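PDB 5GKV: esterase A, which probably hydrolyses ester bonds as a serine hydrolase of the penicillin-binding protein and beta-lactamase family. Local coordinates for residues T76-T82 with P262-A268; H128-G134 with G168-Y174; A300-L305 with W318-R324. One frame throughout, in Å; residues are numbered along the deposited sequence.

Along the chain, residues 128-134 and 168-174 (interaction 2) are nested in the loop that interaction 1 closes between 76-82 and 262-268; interaction 3 (300-305 with 318-324) follows. The centres of interactions 1 and 2 lie about 17 Å apart, those of 2 and 3 about 14 Å and of 1 and 3 about 19 Å. Interaction 1 runs into helix 82-95, on which Tyr174 of interaction 2 and Phe322 of interaction 3 pack. Interactions 1 and 2 touch through Ser263 OG and Val172 O and share Lys83, which bonds to Ser263 O, Pro171 O and Tyr169 OH; with the SxxK motif this probably marks the active site. Interaction 3 borders it through Trp318, against His128 and Tyr169.

Interaction 1: residues T76-T82 with P262-A268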
loop_
_atom_site.group_PDB
_atom_site.type_symbol
_atom_site.label_atom_id
_atom_site.label_comp_id
_atom_site.label_asym_id
_atom_site.label_seq_id
_atom_site.Cartn_x
_atom_site.Cartn_y
_atom_site.Cartn_z
ATOM N N THR A 76 2.875 -12.901 0.551
ATOM C CA THR A 76 2.084 -12.571 -0.635
ATOM C C THR A 76 2.483 -11.195 -1.140
ATOM O O THR A 76 2.738 -10.282 -0.349
ATOM C CB THR A 76 0.551 -12.594 -0.362
ATOM O OG1 THR A 76 0.186 -13.845 0.239
ATOM C CG2 THR A 76 -0.248 -12.467 -1.655
ATOM N N ALA A 77 2.521 -11.044 -2.458
ATOM C CA ALA A 77 2.660 -9.715 -3.050
ATOM C C ALA A 77 1.522 -8.793 -2.610
ATOM O O ALA A 77 0.351 -9.155 -2.685
ATOM C CB ALA A 77 2.687 -9.831 -4.576
ATOM N N LEU A 78 1.872 -7.576 -2.181
ATOM C CA LEU A 78 0.907 -6.632 -1.629
ATOM C C LEU A 78 0.375 -5.639 -2.654
ATOM O O LEU A 78 -0.632 -4.977 -2.385
ATOM C CB LEU A 78 1.542 -5.839 -0.470
ATOM C CG LEU A 78 2.099 -6.659 0.692
ATOM C CD1 LEU A 78 2.778 -5.724 1.743
ATOM C CD2 LEU A 78 1.001 -7.547 1.339
ATOM N N PHE A 79 1.030 -5.521 -3.806
ATOM C CA PHE A 79 0.743 -4.505 -4.821
ATOM C C PHE A 79 0.622 -3.156 -4.113
ATOM O O PHE A 79 1.476 -2.850 -3.269
ATOM C CB PHE A 79 -0.458 -4.947 -5.655
ATOM C CG PHE A 79 -0.178 -6.200 -6.424
ATOM C CD1 PHE A 79 0.606 -6.150 -7.570
ATOM C CD2 PHE A 79 -0.618 -7.430 -5.967
ATOM C CE1 PHE A 79 0.919 -7.310 -8.263
ATOM C CE2 PHE A 79 -0.316 -8.589 -6.656
ATOM C CZ PHE A 79 0.452 -8.531 -7.800
ATOM N N SER A 80 -0.408 -2.354 -4.392
ATOM C CA SER A 80 -0.414 -0.976 -3.914
ATOM C C SER A 80 -0.660 -0.863 -2.418
ATOM O O SER A 80 -0.533 0.236 -1.880
ATOM C CB SER A 80 -1.440 -0.144 -4.694
ATOM O OG SER A 80 -2.656 -0.844 -4.900
ATOM N N THR A 81 -0.980 -1.962 -1.720
ATOM C CA THR A 81 -0.963 -1.862 -0.264
ATOM C C THR A 81 0.426 -1.446 0.214
ATOM O O THR A 81 0.563 -0.751 1.229
ATOM C CB THR A 81 -1.417 -3.187 0.375
ATOM O OG1 THR A 81 -2.766 -3.438 -0.024
ATOM C CG2 THR A 81 -1.368 -3.099 1.918
ATOM N N THR A 82 1.463 -1.773 -0.566
ATOM C CA THR A 82 2.822 -1.306 -0.275
ATOM C C THR A 82 2.916 0.215 -0.113
ATOM O O THR A 82 3.759 0.705 0.641
ATOM C CB THR A 82 3.762 -1.766 -1.399
ATOM O OG1 THR A 82 3.556 -3.170 -1.634
ATOM C CG2 THR A 82 5.219 -1.502 -1.049
ATOM N N PRO A 262 8.424 0.390 -4.490
ATOM C CA PRO A 262 7.627 0.741 -3.298
ATOM C C PRO A 262 6.173 1.110 -3.594
ATOM O O PRO A 262 5.407 1.357 -2.652
ATOM C CB PRO A 262 8.404 1.934 -2.706
ATOM C CG PRO A 262 9.817 1.758 -3.215
ATOM C CD PRO A 262 9.620 1.238 -4.623
ATOM N N SER A 263 5.760 1.162 -4.855
ATOM C CA SER A 263 4.348 1.310 -5.168
ATOM C C SER A 263 3.623 -0.023 -5.323
ATOM O O SER A 263 2.391 -0.018 -5.409
ATOM C CB SER A 263 4.175 2.123 -6.457
ATOM O OG SER A 263 5.049 1.650 -7.474
ATOM N N ALA A 264 4.342 -1.161 -5.379
ATOM C CA ALA A 264 3.707 -2.377 -5.887
ATOM C C ALA A 264 4.303 -3.733 -5.489
ATOM O O ALA A 264 3.628 -4.745 -5.673
ATOM C CB ALA A 264 3.669 -2.337 -7.419
ATOM N N ASN A 265 5.550 -3.823 -5.022
ATOM C CA ASN A 265 6.142 -5.158 -4.893
ATOM C C ASN A 265 6.569 -5.493 -3.469
ATOM O O ASN A 265 7.422 -6.368 -3.269
ATOM C CB ASN A 265 7.314 -5.349 -5.866
ATOM C CG ASN A 265 8.618 -4.793 -5.340
ATOM O OD1 ASN A 265 8.640 -3.799 -4.606
ATOM N ND2 ASN A 265 9.726 -5.431 -5.721
ATOM N N GLY A 266 5.988 -4.848 -2.467
ATOM C CA GLY A 266 6.146 -5.348 -1.115
ATOM C C GLY A 266 5.574 -6.750 -0.971
ATOM O O GLY A 266 4.645 -7.149 -1.684
ATOM N N HIS A 267 6.148 -7.505 -0.038
ATOM C CA HIS A 267 5.673 -8.831 0.341
ATOM C C HIS A 267 5.548 -8.906 1.856
ATOM O O HIS A 267 6.474 -8.503 2.575
ATOM C CB HIS A 267 6.634 -9.924 -0.146
ATOM C CG HIS A 267 6.585 -10.147 -1.625
ATOM N ND1 HIS A 267 7.198 -9.296 -2.521
ATOM C CD2 HIS A 267 5.988 -11.112 -2.366
ATOM C CE1 HIS A 267 6.977 -9.728 -3.752
ATOM N NE2 HIS A 267 6.251 -10.829 -3.687
ATOM N N ALA A 268 4.435 -9.460 2.346
ATOM C CA ALA A 268 4.220 -9.468 3.789
ATOM C C ALA A 268 3.181 -10.517 4.153
ATOM O O ALA A 268 2.485 -11.059 3.293
ATOM C CB ALA A 268 3.768 -8.103 4.305
HETATM O O HOH W 1 0.897 -13.307 3.054
#
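Leu78 N donates to Gly266 O at 2.8 Å, the shortest bond between the two segments. Ala268 N reaches Thr76 O at 3.3 Å, with a weaker return bond from Thr76 N to Ala268 O; water 1 joins that carbonyl to Thr76 OG1. Thr82 OG1 lies in the carbonyl plane of Phe79 O and donates to it at 2.7 Å, while Gly266 N gives OG1 a weak bond. Phe79 O also receives Thr82 N, so two donors fix the turn entering helix 82-95. Ser80-Thr81-Thr82-Lys83 fits the SxxK motif of penicillin-binding proteins and class C beta-lactamases, so Ser80, whose OG bonds to Ser341 O, is probably the nucleophile; strand 76-77, just ahead of the motif, pairs antiparallel with strand 266-268. Phe79, at positive phi (47°), brings its CA to 3.0 Å from Ala264 O. The His267 ring lies across Ala77, whose CA sits over one face, 4.0 Å from the centroid. Beside the opposite sheet face, Leu78 CD1 meets Ala268 CB at 3.6 Å, both against Leu273. Chi1 of -49° sets Thr82 OG1 beside the backbone N and turns CG2 anti to it; this methyl packs at 3.3 Å on Pro262 O, a buried carbonyl without a polar partner.

Interaction 2: residues H128-G134 with G168-Y174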
loop_
_atom_site.group_PDB
_atom_site.type_symbol
_atom_site.label_atom_id
_atom_site.label_comp_id
_atom_site.label_asym_id
_atom_site.label_seq_id
_atom_site.Cartn_x
_atom_site.Cartn_y
_atom_site.Cartn_z
ATOM N N HIS A 128 -0.745 12.406 -5.193
ATOM C CA HIS A 128 -1.102 12.133 -6.578
ATOM C C HIS A 128 -1.541 13.396 -7.308
ATOM O O HIS A 128 -2.378 13.345 -8.205
ATOM C CB HIS A 128 -2.169 11.015 -6.648
ATOM C CG HIS A 128 -1.743 9.780 -5.899
ATOM N ND1 HIS A 128 -0.882 8.842 -6.440
ATOM C CD2 HIS A 128 -1.978 9.382 -4.625
ATOM C CE1 HIS A 128 -0.632 7.901 -5.542
ATOM N NE2 HIS A 128 -1.284 8.202 -4.431
ATOM N N GLN A 129 -0.948 14.536 -6.945
ATOM C CA GLN A 129 -1.284 15.805 -7.571
ATOM C C GLN A 129 -0.311 16.222 -8.662
ATOM O O GLN A 129 -0.634 17.134 -9.436
ATOM C CB GLN A 129 -1.339 16.909 -6.515
ATOM C CG GLN A 129 -2.425 16.721 -5.500
ATOM C CD GLN A 129 -2.529 17.926 -4.608
ATOM O OE1 GLN A 129 -2.878 19.011 -5.072
ATOM N NE2 GLN A 129 -2.206 17.759 -3.332
ATOM N N ALA A 130 0.868 15.594 -8.741
ATOM C CA ALA A 130 1.954 16.103 -9.573
ATOM C C ALA A 130 1.826 15.735 -11.050
ATOM O O ALA A 130 2.739 16.044 -11.820
ATOM C CB ALA A 130 3.306 15.611 -9.046
ATOM N N GLY A 131 0.748 15.068 -11.463
ATOM C CA GLY A 131 0.503 14.889 -12.879
ATOM C C GLY A 131 1.362 13.866 -13.577
ATOM O O GLY A 131 1.442 13.887 -14.807
ATOM N N LEU A 132 1.984 12.948 -12.839
ATOM C CA LEU A 132 2.890 11.961 -13.419
ATOM C C LEU A 132 2.313 10.547 -13.301
ATOM O O LEU A 132 3.044 9.579 -13.063
ATOM C CB LEU A 132 4.261 12.050 -12.751
ATOM C CG LEU A 132 4.839 13.470 -12.646
ATOM C CD1 LEU A 132 6.188 13.475 -11.897
ATOM C CD2 LEU A 132 4.992 14.131 -14.030
ATOM N N SER A 133 0.992 10.423 -13.513
ATOM C CA SER A 133 0.269 9.180 -13.222
ATOM C C SER A 133 0.826 7.991 -14.000
ATOM O O SER A 133 0.813 6.858 -13.505
ATOM C CB SER A 133 -1.219 9.382 -13.525
ATOM O OG SER A 133 -1.709 10.524 -12.831
ATOM N N GLY A 134 1.312 8.229 -15.207
ATOM C CA GLY A 134 2.009 7.234 -16.001
ATOM C C GLY A 134 2.741 7.967 -17.106
ATOM O O GLY A 134 2.617 9.185 -17.256
ATOM N N GLY A 168 -4.822 12.354 -9.477
ATOM C CA GLY A 168 -4.808 11.347 -10.521
ATOM C C GLY A 168 -3.853 10.241 -10.123
ATOM O O GLY A 168 -2.643 10.329 -10.348
ATOM N N TYR A 169 -4.410 9.209 -9.507
ATOM C CA TYR A 169 -3.626 8.159 -8.868
ATOM C C TYR A 169 -2.488 7.669 -9.757
ATOM O O TYR A 169 -2.684 7.381 -10.938
ATOM C CB TYR A 169 -4.569 7.013 -8.523
ATOM C CG TYR A 169 -3.911 5.819 -7.864
ATOM C CD1 TYR A 169 -3.380 5.914 -6.583
ATOM C CD2 TYR A 169 -3.878 4.580 -8.503
ATOM C CE1 TYR A 169 -2.800 4.797 -5.958
ATOM C CE2 TYR A 169 -3.315 3.465 -7.888
ATOM C CZ TYR A 169 -2.777 3.588 -6.625
ATOM O OH TYR A 169 -2.229 2.483 -6.036
ATOM N N HIS A 170 -1.281 7.610 -9.182
ATOM C CA HIS A 170 -0.052 7.150 -9.818
ATOM C C HIS A 170 0.198 5.695 -9.417
ATOM O O HIS A 170 0.863 5.465 -8.398
ATOM C CB HIS A 170 1.152 7.981 -9.361
ATOM C CG HIS A 170 1.117 9.437 -9.743
ATOM N ND1 HIS A 170 -0.031 10.202 -9.723
ATOM C CD2 HIS A 170 2.119 10.277 -10.101
ATOM C CE1 HIS A 170 0.262 11.443 -10.076
ATOM N NE2 HIS A 170 1.562 11.514 -10.305
ATOM N N PRO A 171 -0.290 4.691 -10.156
ATOM C CA PRO A 171 -0.214 3.312 -9.622
ATOM C C PRO A 171 1.205 2.756 -9.532
ATOM O O PRO A 171 1.485 1.979 -8.614
ATOM C CB PRO A 171 -1.082 2.502 -10.596
ATOM C CG PRO A 171 -1.069 3.283 -11.862
ATOM C CD PRO A 171 -0.996 4.742 -11.448
ATOM N N VAL A 172 2.101 3.108 -10.445
ATOM C CA VAL A 172 3.473 2.610 -10.435
ATOM C C VAL A 172 4.474 3.725 -10.138
ATOM O O VAL A 172 5.377 3.563 -9.314
ATOM C CB VAL A 172 3.810 1.904 -11.767
ATOM C CG1 VAL A 172 5.186 1.257 -11.681
ATOM C CG2 VAL A 172 2.720 0.882 -12.134
ATOM N N THR A 173 4.320 4.872 -10.801
ATOM C CA THR A 173 5.302 5.948 -10.698
ATOM C C THR A 173 5.445 6.479 -9.276
ATOM O O THR A 173 6.521 6.968 -8.912
ATOM C CB THR A 173 4.923 7.090 -11.646
ATOM O OG1 THR A 173 3.589 7.525 -11.342
ATOM C CG2 THR A 173 4.977 6.600 -13.098
ATOM N N TYR A 174 4.381 6.398 -8.465
ATOM C CA TYR A 174 4.447 6.874 -7.082
ATOM C C TYR A 174 5.608 6.256 -6.324
ATOM O O TYR A 174 6.229 6.920 -5.490
ATOM C CB TYR A 174 3.135 6.568 -6.362
ATOM C CG TYR A 174 3.116 6.626 -4.832
ATOM C CD1 TYR A 174 3.573 5.553 -4.070
ATOM C CD2 TYR A 174 2.544 7.711 -4.155
ATOM C CE1 TYR A 174 3.515 5.568 -2.684
ATOM C CE2 TYR A 174 2.480 7.737 -2.758
ATOM C CZ TYR A 174 2.957 6.644 -2.030
ATOM O OH TYR A 174 2.908 6.622 -0.636
HETATM O O HOH W 2 2.216 4.649 -12.880
#
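His128 and Gly168 join a loop (128-134) to the irregular run leading into helix 173-186: Gly168 N points almost straight at His128 O, at 2.9 Å. His128, at positive phi, is the C-prime residue of the Schellman motif that ends helix 122-126, and the chain beyond it loops round the imidazole of His170. Ser133 and His170 are the tightest backbone approach, with CA atoms 4.0 Å apart. In residues 168-174, Tyr169 probably corresponds to the conserved active-site tyrosine of the family (the Tyr of Tyr-x-Asn in class C beta-lactamases), here followed by His170 and Pro171; its hydroxyl bonds to Lys83. His170 N donates to His128 ND1 at 3.0 Å, although it stands 37° out of the imidazole plane. Around that ring gather three others in an aromatic cluster. Tyr169 CD1 lies over one of its faces, with the two planes oblique, whereas the Tyr174 ring is nearly parallel but slid aside, its CD2 reaching His128 CE1 at 3.5 Å. On the His170 ring, Ser133 CA stands over the face, 3.6 Å from the centroid, in a CH-pi contact, and Gly131 N lies at the edge in the ring plane. With OG beside its own backbone N (chi1 -54°), Ser133 donates to Gly168 O at 2.7 Å from above the carbonyl plane; His170 ND1 adds a weak bond to the same oxygen. Water 2 links Ser133 O to Val172 N. At the start of helix 173-186, Thr173 OG1 donates to Leu132 O at 2.7 Å, tilted 29° from the carbonyl plane.

Interaction 3: residues A300-L305 with W318-R324; sequences ATAERL and WGAGFMR
A bend at chi2 (48°) folds the Arg304 side chain back over Ala320, whose CB lies under the centre of one guanidinium face, 3.8 Å from CZ. In Arg324 the chain runs extended to CD, which comes to 3.2 Å from Thr301 O, and the bend at chi3 (70°) then turns the guanidinium alongside Thr301 and Glu303. Arg304 NH1 is held by Ala302 O at 2.8 Å and by Ala299 O, and NE forms a salt bridge with Glu123; together they fix the rotation of the flat group. The Glu303 side chain crosses that of Arg324 at about a right angle, carboxylate and guanidinium planes 87° apart. Their salt bridge, OE2 to NH1, is long at 3.8 Å; Ser317 OG bonds to both groups, and Glu326 provides Arg324 with a second carboxylate. Three backbone bonds tie the segments: Arg304 N to Trp318 O at 2.7 Å, Trp318 N to Leu305 O at 3.0 Å, and Ala320 N to Ala300 O at 2.9 Å. The second lies within the antiparallel hydrogen-bonded pair Leu305-Trp318, on whose common face Leu305 CD2 touches Trp318 CB; the first comes from the residue before Leu305. The third takes up a carbonyl in the last turn of helix 294-301, where Ala320 makes an inverse gamma turn. At that helix end, the Phe322 ring packs through CE2 on Ala300 CB at 4.0 Å and through CD2 on Thr301 CG2. The contact joins helix 294-301 to strand 323-324, an outermost strand of the large antiparallel sheet, while Ala300 and Phe322 press on helix 82-95 and Trp318 meets His128.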
loop_
_atom_site.group_PDB
_atom_site.type_symbol
_atom_site.label_atom_id
_atom_site.label_comp_id
_atom_site.label_asym_id
_atom_site.label_seq_id
_atom_site.Cartn_x
_atom_site.Cartn_y
_atom_site.Cartn_z
ATOM N N ALA A 300 1.157 13.425 8.548
ATOM C CA ALA A 300 1.139 12.540 7.383
ATOM C C ALA A 300 -0.274 12.221 6.915
ATOM O O ALA A 300 -0.482 11.969 5.724
ATOM C CB ALA A 300 1.857 11.227 7.690
ATOM N N THR A 301 -1.247 12.176 7.816
ATOM C CA THR A 301 -2.549 11.677 7.401
ATOM C C THR A 301 -3.565 12.780 7.138
ATOM O O THR A 301 -4.673 12.473 6.678
ATOM C CB THR A 301 -3.111 10.702 8.450
ATOM O OG1 THR A 301 -3.242 11.368 9.716
ATOM C CG2 THR A 301 -2.184 9.510 8.609
ATOM N N ALA A 302 -3.225 14.044 7.409
ATOM C CA ALA A 302 -4.175 15.128 7.168
ATOM C C ALA A 302 -4.579 15.168 5.703
ATOM O O ALA A 302 -3.764 14.932 4.807
ATOM C CB ALA A 302 -3.574 16.476 7.571
ATOM N N GLU A 303 -5.853 15.464 5.464
ATOM C CA GLU A 303 -6.362 15.561 4.104
ATOM C C GLU A 303 -5.620 16.633 3.319
ATOM O O GLU A 303 -5.596 17.800 3.715
ATOM C CB GLU A 303 -7.855 15.877 4.113
ATOM C CG GLU A 303 -8.434 15.943 2.714
ATOM C CD GLU A 303 -9.933 16.167 2.727
ATOM O OE1 GLU A 303 -10.352 17.338 2.748
ATOM O OE2 GLU A 303 -10.684 15.168 2.729
ATOM N N ARG A 304 -5.031 16.232 2.201
ATOM C CA ARG A 304 -4.450 17.164 1.246
ATOM C C ARG A 304 -5.487 17.661 0.253
ATOM O O ARG A 304 -5.548 18.866 -0.038
ATOM C CB ARG A 304 -3.291 16.496 0.503
ATOM C CG ARG A 304 -1.917 16.742 1.124
ATOM C CD ARG A 304 -1.928 16.499 2.613
ATOM N NE ARG A 304 -0.627 16.738 3.239
ATOM C CZ ARG A 304 -0.218 16.145 4.354
ATOM N NH1 ARG A 304 -1.005 15.251 4.972
ATOM N NH2 ARG A 304 0.980 16.443 4.853
ATOM N N LEU A 305 -6.301 16.749 -0.273
ATOM C CA LEU A 305 -7.400 17.116 -1.153
ATOM C C LEU A 305 -8.376 15.951 -1.223
ATOM O O LEU A 305 -8.048 14.815 -0.856
ATOM C CB LEU A 305 -6.919 17.494 -2.550
ATOM C CG LEU A 305 -6.611 16.383 -3.542
ATOM C CD1 LEU A 305 -6.496 16.995 -4.948
ATOM C CD2 LEU A 305 -5.346 15.617 -3.154
ATOM N N TRP A 318 -7.218 12.061 0.033
ATOM C CA TRP A 318 -5.810 11.679 0.120
ATOM C C TRP A 318 -5.115 12.430 1.247
ATOM O O TRP A 318 -5.220 13.661 1.328
ATOM C CB TRP A 318 -5.076 11.984 -1.187
ATOM C CG TRP A 318 -5.369 11.062 -2.331
ATOM C CD1 TRP A 318 -6.030 11.372 -3.488
ATOM C CD2 TRP A 318 -4.970 9.690 -2.445
ATOM N NE1 TRP A 318 -6.078 10.273 -4.308
ATOM C CE2 TRP A 318 -5.434 9.225 -3.690
ATOM C CE3 TRP A 318 -4.265 8.806 -1.606
ATOM C CZ2 TRP A 318 -5.229 7.914 -4.122
ATOM C CZ3 TRP A 318 -4.063 7.503 -2.034
ATOM C CH2 TRP A 318 -4.538 7.068 -3.282
ATOM N N GLY A 319 -4.397 11.688 2.095
ATOM C CA GLY A 319 -3.319 12.225 2.895
ATOM C C GLY A 319 -2.022 12.210 2.109
ATOM O O GLY A 319 -2.011 12.150 0.878
ATOM N N ALA A 320 -0.904 12.247 2.837
ATOM C CA ALA A 320 0.421 12.241 2.203
ATOM C C ALA A 320 0.840 10.801 1.879
ATOM O O ALA A 320 1.741 10.214 2.490
ATOM C CB ALA A 320 1.443 12.945 3.089
ATOM N N GLY A 321 0.176 10.244 0.860
ATOM C CA GLY A 321 0.380 8.881 0.418
ATOM C C GLY A 321 -0.588 7.865 0.998
ATOM O O GLY A 321 -0.832 6.830 0.365
ATOM N N PHE A 322 -1.161 8.137 2.168
ATOM C CA PHE A 322 -2.210 7.289 2.728
ATOM C C PHE A 322 -3.567 7.646 2.115
ATOM O O PHE A 322 -3.880 8.818 1.882
ATOM C CB PHE A 322 -2.290 7.454 4.257
ATOM C CG PHE A 322 -1.063 7.004 5.013
ATOM C CD1 PHE A 322 -0.769 5.654 5.149
ATOM C CD2 PHE A 322 -0.227 7.935 5.637
ATOM C CE1 PHE A 322 0.353 5.229 5.879
ATOM C CE2 PHE A 322 0.913 7.523 6.353
ATOM C CZ PHE A 322 1.199 6.165 6.473
ATOM N N MET A 323 -4.381 6.625 1.859
ATOM C CA MET A 323 -5.785 6.852 1.553
ATOM C C MET A 323 -6.543 7.018 2.865
ATOM O O MET A 323 -6.447 6.167 3.755
ATOM C CB MET A 323 -6.355 5.688 0.739
ATOM C CG MET A 323 -7.782 5.935 0.245
ATOM S SD MET A 323 -8.419 4.630 -0.835
ATOM C CE MET A 323 -6.888 3.700 -1.212
ATOM N N ARG A 324 -7.263 8.123 3.004
ATOM C CA ARG A 324 -8.134 8.270 4.159
ATOM C C ARG A 324 -9.450 7.522 3.914
ATOM O O ARG A 324 -9.777 7.144 2.790
ATOM C CB ARG A 324 -8.373 9.757 4.451
ATOM C CG ARG A 324 -7.053 10.528 4.616
ATOM C CD ARG A 324 -7.280 12.014 4.920
ATOM N NE ARG A 324 -7.827 12.203 6.262
ATOM C CZ ARG A 324 -9.093 12.498 6.522
ATOM N NH1 ARG A 324 -9.957 12.650 5.527
ATOM N NH2 ARG A 324 -9.494 12.647 7.785
HETATM O O HOH W 3 -6.628 12.975 9.373
#